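Local atomic coordinates of thiaminase-I (Naegleria gruberi, PDB entry 4HCW), a protein that belongs to the thiaminase I family and has an alpha/beta fold of two lobes, resembling that of periplasmic binding proteins. Residues K7-G12 / K277-V282; P63-T68 / D263-N268; T68-L73 / S102-V107. One frame throughout, in Å; residues are numbered along the deposited sequence.

How the contacts relate
All three contacts are made by mostly buried residues, but their depth differs: the centre of contact 1 lies 24 Å from the centre of the chain, that of contact 2 15 Å and that of contact 3 11 Å. Contacts 1 and 2 adjoin, because strands 8-13 and 65-69 are neighbours in one mixed sheet and Gly12 N lies 2.7 Å from Val65 O, a probable hydrogen bond. Contacts 2 and 3 share Thr68 on strand 65-69. The chemistry follows place. Contact 1 is hydrocarbon packing of a helix on the sheet, contact 2 is backbone hydrogen bonding within it, and contact 3, beyond the strand end, sets side-chain carbons against backbone carbonyls.

Contact 1: residues K7-G12 / K277-V282; sequences KTLTVG and KVAVEV
The ends of Leu9 and Val282 meet head-on, Leu9 CD2 lying 3.8 Å from Val282 CG2, and this pair is the heart of the contact. The same Leu9 methyl also lies against the helix backbone: CD2 stands 3.9 Å from Ala279 CA and 4.1 Å from Val278 CG1, so a single branch of the leucine meets three residues spread over one turn. CG of Leu9 lies anti to the backbone N (chi1 -175°), which carries the branch out from the strand toward the helix. One step further along the strand face, Val11 and Val282 run alongside one another in opposing senses, with Val11 CG2 at 4.1 Å from Val282 CG1; here a single pair of methyls touches, and the fit is looser. The far side differs in character. Thr10 stands on the other face of the strand, partly exposed, and its OG1 is hydrogen-bonded to Asp64 N, while Val280 lies on the partly exposed side of the helix, turned from the strand. Val278 and Val282 also touch Tyr44 and Tyr48 of strand 44-50, respectively. The axes approach to 9.9 Å with 46° between their directions. That spacing and the purely aliphatic interface are those of a helix laid over one face of a sheet, the layered packing of alpha/beta folds.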
loop_
_atom_site.group_PDB
_atom_site.type_symbol
_atom_site.label_atom_id
_atom_site.label_comp_id
_atom_site.label_asym_id
_atom_site.label_seq_id
_atom_site.Cartn_x
_atom_site.Cartn_y
_atom_site.Cartn_z
ATOM N N LYS A 7 -7.636 -31.790 8.188
ATOM C CA LYS A 7 -7.555 -30.522 8.901
ATOM C C LYS A 7 -6.461 -29.632 8.316
ATOM O O LYS A 7 -5.326 -29.624 8.797
ATOM N N THR A 8 -6.811 -28.888 7.271
ATOM C CA THR A 8 -5.865 -28.006 6.599
ATOM C C THR A 8 -6.317 -26.551 6.683
ATOM O O THR A 8 -7.499 -26.269 6.873
ATOM C CB THR A 8 -5.692 -28.388 5.116
ATOM O OG1 THR A 8 -6.899 -28.098 4.400
ATOM C CG2 THR A 8 -5.363 -29.867 4.979
ATOM N N LEU A 9 -5.369 -25.631 6.536
ATOM C CA LEU A 9 -5.666 -24.203 6.602
ATOM C C LEU A 9 -5.207 -23.484 5.337
ATOM O O LEU A 9 -4.020 -23.485 5.009
ATOM C CB LEU A 9 -4.997 -23.575 7.827
ATOM C CG LEU A 9 -5.304 -22.102 8.105
ATOM C CD1 LEU A 9 -6.740 -21.933 8.571
ATOM C CD2 LEU A 9 -4.334 -21.530 9.127
ATOM N N THR A 10 -6.150 -22.869 4.631
ATOM C CA THR A 10 -5.832 -22.127 3.414
ATOM C C THR A 10 -5.486 -20.673 3.725
ATOM O O THR A 10 -6.263 -19.963 4.364
ATOM C CB THR A 10 -6.991 -22.170 2.398
ATOM O OG1 THR A 10 -8.191 -21.686 3.014
ATOM C CG2 THR A 10 -7.216 -23.591 1.905
ATOM N N VAL A 11 -4.316 -20.239 3.269
ATOM C CA VAL A 11 -3.864 -18.871 3.500
ATOM C C VAL A 11 -3.682 -18.114 2.188
ATOM O O VAL A 11 -2.938 -18.550 1.308
ATOM C CB VAL A 11 -2.541 -18.837 4.287
ATOM C CG1 VAL A 11 -2.100 -17.399 4.519
ATOM C CG2 VAL A 11 -2.692 -19.572 5.608
ATOM N N GLY A 12 -4.365 -16.981 2.064
ATOM C CA GLY A 12 -4.254 -16.149 0.881
ATOM C C GLY A 12 -3.296 -14.989 1.088
ATOM O O GLY A 12 -3.642 -13.994 1.723
ATOM N N LYS A 277 -7.827 -20.382 16.226
ATOM C CA LYS A 277 -6.582 -20.297 16.995
ATOM C C LYS A 277 -5.341 -20.590 16.155
ATOM O O LYS A 277 -4.284 -19.992 16.369
ATOM C CB LYS A 277 -6.613 -21.231 18.209
ATOM N N VAL A 278 -5.463 -21.523 15.215
ATOM C CA VAL A 278 -4.341 -21.886 14.356
ATOM C C VAL A 278 -3.991 -20.736 13.413
ATOM O O VAL A 278 -2.817 -20.468 13.147
ATOM C CB VAL A 278 -4.647 -23.154 13.532
ATOM C CG1 VAL A 278 -3.461 -23.525 12.650
ATOM C CG2 VAL A 278 -5.006 -24.309 14.451
ATOM N N ALA A 279 -5.022 -20.056 12.920
ATOM C CA ALA A 279 -4.845 -18.928 12.014
ATOM C C ALA A 279 -4.026 -17.810 12.656
ATOM O O ALA A 279 -3.146 -17.235 12.013
ATOM C CB ALA A 279 -6.200 -18.402 11.550
ATOM N N VAL A 280 -4.312 -17.516 13.923
ATOM C CA VAL A 280 -3.584 -16.484 14.663
ATOM C C VAL A 280 -2.096 -16.817 14.786
ATOM O O VAL A 280 -1.252 -15.923 14.762
ATOM C CB VAL A 280 -4.184 -16.253 16.069
ATOM C CG1 VAL A 280 -3.447 -15.140 16.796
ATOM C CG2 VAL A 280 -5.663 -15.909 15.968
ATOM N N GLU A 281 -1.781 -18.103 14.912
ATOM C CA GLU A 281 -0.389 -18.537 14.978
ATOM C C GLU A 281 0.318 -18.290 13.649
ATOM O O GLU A 281 1.442 -17.785 13.620
ATOM C CB GLU A 281 -0.285 -20.018 15.362
ATOM N N VAL A 282 -0.344 -18.657 12.554
ATOM C CA VAL A 282 0.214 -18.452 11.222
ATOM C C VAL A 282 0.442 -16.966 10.976
ATOM O O VAL A 282 1.481 -16.559 10.453
ATOM C CB VAL A 282 -0.707 -19.016 10.121
ATOM C CG1 VAL A 282 -0.146 -18.700 8.745
ATOM C CG2 VAL A 282 -0.885 -20.520 10.292
#

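Contact 2: residues P63-T68 / D263-N268; sequences PDVFST and DVLALN
An antiparallel strand pair forms this contact, Val65 to Thr68 running against Leu267 back to Val264. The axes come within 4.5 Å at 162°. Phe66 with Ala266 and Thr68 with Val264 are hydrogen-bonded pairs; Val65 with Leu267 and Ser67 with Leu265 are the non-hydrogen-bonded ones between and beside them. At Phe66 the two bonds match, Phe66 N to Ala266 O and Ala266 N to Phe66 O both 2.8 Å long and nearly collinear with the acceptor carbonyl. At the Asp64 end of the pair Asn268 N donates to Asp64 O at 2.6 Å, while Asn268 ND2 makes a weak bond to Pro63 O. The amide oxygen of Asn268 is bound by Asn270 N. Phe66 has CG between its backbone N and carbonyl carbon (chi1 53°), which folds the ring back over the neighbouring strand: Ala266 O sits 3.8 Å above one face, offset toward the rim, and Ala266 CB is 4.0 Å from Phe66 CE1. On the other side of the sheet Leu265 CD2 packs at 3.7 Å from Ser67 CB, and Ser67 OG turns to Gln116 OE1. Leu265 and Leu267 also lean on Ile283 of helix 275-288. Strand 65-69 has strand 8-13 at its second edge, and strand 260-267 has strand 110-125, which places this pair inside the mixed sheet.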
loop_
_atom_site.group_PDB
_atom_site.type_symbol
_atom_site.label_atom_id
_atom_site.label_comp_id
_atom_site.label_asym_id
_atom_site.label_seq_id
_atom_site.Cartn_x
_atom_site.Cartn_y
_atom_site.Cartn_z
ATOM N N PRO A 63 -10.741 -17.290 1.239
ATOM C CA PRO A 63 -10.114 -18.448 1.888
ATOM C C PRO A 63 -10.310 -18.398 3.400
ATOM O O PRO A 63 -11.032 -17.530 3.892
ATOM C CB PRO A 63 -8.626 -18.278 1.550
ATOM C CG PRO A 63 -8.580 -17.280 0.429
ATOM C CD PRO A 63 -9.741 -16.377 0.666
ATOM N N ASP A 64 -9.675 -19.316 4.124
ATOM C CA ASP A 64 -9.752 -19.330 5.582
ATOM C C ASP A 64 -9.171 -18.048 6.163
ATOM O O ASP A 64 -9.801 -17.377 6.980
ATOM C CB ASP A 64 -9.011 -20.542 6.149
ATOM C CG ASP A 64 -9.726 -21.848 5.872
ATOM O OD1 ASP A 64 -10.976 -21.854 5.874
ATOM O OD2 ASP A 64 -9.040 -22.868 5.652
ATOM N N VAL A 65 -7.959 -17.716 5.733
ATOM C CA VAL A 65 -7.308 -16.474 6.128
ATOM C C VAL A 65 -6.660 -15.833 4.905
ATOM O O VAL A 65 -5.942 -16.493 4.155
ATOM C CB VAL A 65 -6.266 -16.710 7.244
ATOM C CG1 VAL A 65 -5.610 -18.070 7.081
ATOM C CG2 VAL A 65 -5.229 -15.594 7.265
ATOM N N PHE A 66 -6.930 -14.549 4.702
ATOM C CA PHE A 66 -6.482 -13.856 3.500
ATOM C C PHE A 66 -5.911 -12.475 3.808
ATOM O O PHE A 66 -6.263 -11.854 4.811
ATOM C CB PHE A 66 -7.643 -13.724 2.511
ATOM C CG PHE A 66 -8.877 -13.106 3.107
ATOM C CD1 PHE A 66 -9.045 -11.731 3.116
ATOM C CD2 PHE A 66 -9.868 -13.900 3.661
ATOM C CE1 PHE A 66 -10.175 -11.160 3.667
ATOM C CE2 PHE A 66 -11.002 -13.335 4.213
ATOM C CZ PHE A 66 -11.155 -11.962 4.215
ATOM N N SER A 67 -5.029 -12.003 2.934
ATOM C CA SER A 67 -4.494 -10.652 3.039
ATOM C C SER A 67 -5.104 -9.776 1.954
ATOM O O SER A 67 -4.971 -10.064 0.765
ATOM C CB SER A 67 -2.970 -10.661 2.916
ATOM O OG SER A 67 -2.441 -9.354 3.059
ATOM N N THR A 68 -5.780 -8.709 2.367
ATOM C CA THR A 68 -6.438 -7.816 1.422
ATOM C C THR A 68 -6.093 -6.357 1.682
ATOM O O THR A 68 -5.769 -5.975 2.806
ATOM C CB THR A 68 -7.968 -7.970 1.474
ATOM O OG1 THR A 68 -8.577 -6.973 0.643
ATOM C CG2 THR A 68 -8.471 -7.804 2.901
ATOM N N ASP A 263 -2.198 -3.210 3.827
ATOM C CA ASP A 263 -2.641 -4.573 3.569
ATOM C C ASP A 263 -2.946 -5.254 4.896
ATOM O O ASP A 263 -2.151 -5.189 5.835
ATOM C CB ASP A 263 -1.576 -5.349 2.796
ATOM C CG ASP A 263 -1.356 -4.799 1.401
ATOM O OD1 ASP A 263 -2.347 -4.382 0.765
ATOM O OD2 ASP A 263 -0.195 -4.780 0.941
ATOM N N VAL A 264 -4.102 -5.904 4.974
ATOM C CA VAL A 264 -4.577 -6.457 6.236
ATOM C C VAL A 264 -4.864 -7.957 6.162
ATOM O O VAL A 264 -5.586 -8.421 5.279
ATOM C CB VAL A 264 -5.844 -5.717 6.717
ATOM C CG1 VAL A 264 -6.461 -6.428 7.905
ATOM C CG2 VAL A 264 -5.515 -4.272 7.063
ATOM N N LEU A 265 -4.283 -8.704 7.096
ATOM C CA LEU A 265 -4.569 -10.128 7.239
ATOM C C LEU A 265 -5.867 -10.327 8.009
ATOM O O LEU A 265 -5.999 -9.876 9.146
ATOM C CB LEU A 265 -3.424 -10.833 7.967
ATOM C CG LEU A 265 -2.160 -11.126 7.158
ATOM C CD1 LEU A 265 -1.004 -11.469 8.081
ATOM C CD2 LEU A 265 -2.417 -12.259 6.179
ATOM N N ALA A 266 -6.826 -11.003 7.387
ATOM C CA ALA A 266 -8.112 -11.257 8.023
ATOM C C ALA A 266 -8.521 -12.715 7.857
ATOM O O ALA A 266 -8.050 -13.399 6.949
ATOM C CB ALA A 266 -9.179 -10.337 7.451
ATOM N N LEU A 267 -9.398 -13.184 8.737
ATOM C CA LEU A 267 -9.877 -14.559 8.672
ATOM C C LEU A 267 -11.344 -14.621 8.266
ATOM O O LEU A 267 -12.119 -13.712 8.562
ATOM C CB LEU A 267 -9.671 -15.276 10.011
ATOM C CG LEU A 267 -9.365 -14.441 11.254
ATOM C CD1 LEU A 267 -9.895 -15.137 12.495
ATOM C CD2 LEU A 267 -7.868 -14.215 11.381
ATOM N N ASN A 268 -11.715 -15.701 7.585
ATOM C CA ASN A 268 -13.094 -15.905 7.167
ATOM C C ASN A 268 -14.010 -16.041 8.377
ATOM O O ASN A 268 -13.613 -16.579 9.410
ATOM C CB ASN A 268 -13.202 -17.138 6.268
ATOM C CG ASN A 268 -14.459 -17.135 5.421
ATOM O OD1 ASN A 268 -15.531 -16.738 5.877
ATOM N ND2 ASN A 268 -14.334 -17.583 4.176
#

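Contact 3: residues T68-L73 / S102-V107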
loop_
_atom_site.group_PDB
_atom_site.type_symbol
_atom_site.label_atom_id
_atom_site.label_comp_id
_atom_site.label_asym_id
_atom_site.label_seq_id
_atom_site.Cartn_x
_atom_site.Cartn_y
_atom_site.Cartn_z
ATOM N N THR A 68 -5.780 -8.709 2.367
ATOM C CA THR A 68 -6.438 -7.816 1.422
ATOM C C THR A 68 -6.093 -6.357 1.682
ATOM O O THR A 68 -5.769 -5.975 2.806
ATOM C CB THR A 68 -7.968 -7.970 1.474
ATOM O OG1 THR A 68 -8.577 -6.973 0.643
ATOM C CG2 THR A 68 -8.471 -7.804 2.901
ATOM N N ASP A 69 -6.162 -5.547 0.631
ATOM C CA ASP A 69 -5.997 -4.109 0.770
ATOM C C ASP A 69 -7.178 -3.576 1.568
ATOM O O ASP A 69 -8.315 -4.003 1.366
ATOM C CB ASP A 69 -5.940 -3.446 -0.609
ATOM C CG ASP A 69 -5.439 -2.012 -0.554
ATOM O OD1 ASP A 69 -5.685 -1.319 0.457
ATOM O OD2 ASP A 69 -4.797 -1.574 -1.532
ATOM N N SER A 70 -6.908 -2.646 2.477
ATOM C CA SER A 70 -7.957 -2.082 3.320
ATOM C C SER A 70 -8.887 -1.160 2.532
ATOM O O SER A 70 -9.906 -0.705 3.051
ATOM C CB SER A 70 -7.348 -1.338 4.511
ATOM O OG SER A 70 -6.439 -0.342 4.080
ATOM N N ILE A 71 -8.534 -0.897 1.277
ATOM C CA ILE A 71 -9.351 -0.053 0.410
ATOM C C ILE A 71 -10.677 -0.737 0.075
ATOM O O ILE A 71 -11.654 -0.079 -0.278
ATOM C CB ILE A 71 -8.600 0.320 -0.893
ATOM C CG1 ILE A 71 -9.264 1.517 -1.580
ATOM C CG2 ILE A 71 -8.508 -0.875 -1.833
ATOM C CD1 ILE A 71 -8.538 1.984 -2.820
ATOM N N PHE A 72 -10.705 -2.060 0.200
ATOM C CA PHE A 72 -11.911 -2.829 -0.082
ATOM C C PHE A 72 -12.432 -3.507 1.178
ATOM O O PHE A 72 -13.321 -4.353 1.112
ATOM C CB PHE A 72 -11.635 -3.880 -1.158
ATOM C CG PHE A 72 -11.258 -3.300 -2.490
ATOM C CD1 PHE A 72 -11.815 -2.107 -2.923
ATOM C CD2 PHE A 72 -10.344 -3.943 -3.305
ATOM C CE1 PHE A 72 -11.468 -1.570 -4.148
ATOM C CE2 PHE A 72 -9.993 -3.411 -4.530
ATOM C CZ PHE A 72 -10.556 -2.224 -4.952
ATOM N N LEU A 73 -11.874 -3.127 2.323
ATOM C CA LEU A 73 -12.246 -3.747 3.594
ATOM C C LEU A 73 -13.713 -3.541 4.006
ATOM O O LEU A 73 -14.394 -4.518 4.316
ATOM C CB LEU A 73 -11.285 -3.331 4.718
ATOM C CG LEU A 73 -11.456 -4.072 6.045
ATOM C CD1 LEU A 73 -11.258 -5.569 5.852
ATOM C CD2 LEU A 73 -10.493 -3.531 7.092
ATOM N N SER A 102 -4.290 1.327 12.573
ATOM C CA SER A 102 -5.356 0.657 13.307
ATOM C C SER A 102 -6.731 1.090 12.804
ATOM O O SER A 102 -7.677 0.302 12.805
ATOM C CB SER A 102 -5.228 0.930 14.806
ATOM O OG SER A 102 -5.188 2.322 15.069
ATOM N N SER A 103 -6.833 2.343 12.373
ATOM C CA SER A 103 -8.091 2.877 11.860
ATOM C C SER A 103 -8.456 2.243 10.523
ATOM O O SER A 103 -9.631 2.026 10.230
ATOM C CB SER A 103 -8.011 4.398 11.709
ATOM O OG SER A 103 -7.802 5.028 12.961
ATOM N N SER A 104 -7.442 1.948 9.718
ATOM C CA SER A 104 -7.652 1.360 8.401
ATOM C C SER A 104 -8.133 -0.083 8.503
ATOM O O SER A 104 -8.715 -0.619 7.559
ATOM C CB SER A 104 -6.367 1.422 7.574
ATOM O OG SER A 104 -5.368 0.581 8.121
ATOM N N ALA A 105 -7.886 -0.707 9.649
ATOM C CA ALA A 105 -8.269 -2.098 9.861
ATOM C C ALA A 105 -9.604 -2.210 10.590
ATOM O O ALA A 105 -10.211 -3.281 10.626
ATOM C CB ALA A 105 -7.181 -2.836 10.625
ATOM N N SER A 106 -10.056 -1.103 11.170
ATOM C CA SER A 106 -11.306 -1.096 11.923
ATOM C C SER A 106 -12.482 -0.650 11.061
ATOM O O SER A 106 -12.406 0.361 10.364
ATOM C CB SER A 106 -11.188 -0.196 13.156
ATOM O OG SER A 106 -10.987 1.156 12.784
ATOM N N VAL A 107 -13.568 -1.415 11.114
ATOM C CA VAL A 107 -14.779 -1.082 10.375
ATOM C C VAL A 107 -15.965 -0.947 11.326
ATOM O O VAL A 107 -16.372 -1.921 11.963
ATOM C CB VAL A 107 -15.104 -2.143 9.306
ATOM C CG1 VAL A 107 -16.404 -1.801 8.596
ATOM C CG2 VAL A 107 -13.960 -2.258 8.309
#
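Ser70 and Ser104 mark the closest backbone approach, with their CA atoms 6.1 Å apart. The first segment leaves strand 65-69 at Asp69 and turns through 70-72 into a helix for which Phe72 is the N-cap residue; the second passes from the end of helix 99-105 into a weakly bonded strand at about 106-107. An Asx turn shapes the first bend: Ile71 N donates to Asp69 OD1 at 3.0 Å, meeting the oxygen from above the carboxylate plane. The backbone oxygen of Asp69 is gripped twice, by Thr68 OG1 and Phe72 N, which reach it from opposite faces of its plane. These bonds fix the bend from which Ser70 and Leu73 project toward the other segment. Ser70 CB rests 3.4 Å from Ser104 O. A chi1 of -172° swings Leu73 CG away from its backbone N and helps bring CD2 to 3.4 Å from Ser104 O and 3.6 Å from Ala105 O. One methyl thus lies against two successive carbonyls. Leu73 CG also meets Val107 CG2 at 3.8 Å, the two side chains crossing at a slant. Ser104 OG is held first by Val101 O, and both it and Ser70 OG bond to Thr262 OG1. Arg337 NH2 bonds to Ser106 O and weakly to Ser104 O. Across the segments the contact therefore sets side-chain carbons against carbonyl oxygens, with one aliphatic pair, while the hydroxyls of Ser70 and Ser104 are satisfied by residues outside the two segments and Thr262 links them indirectly.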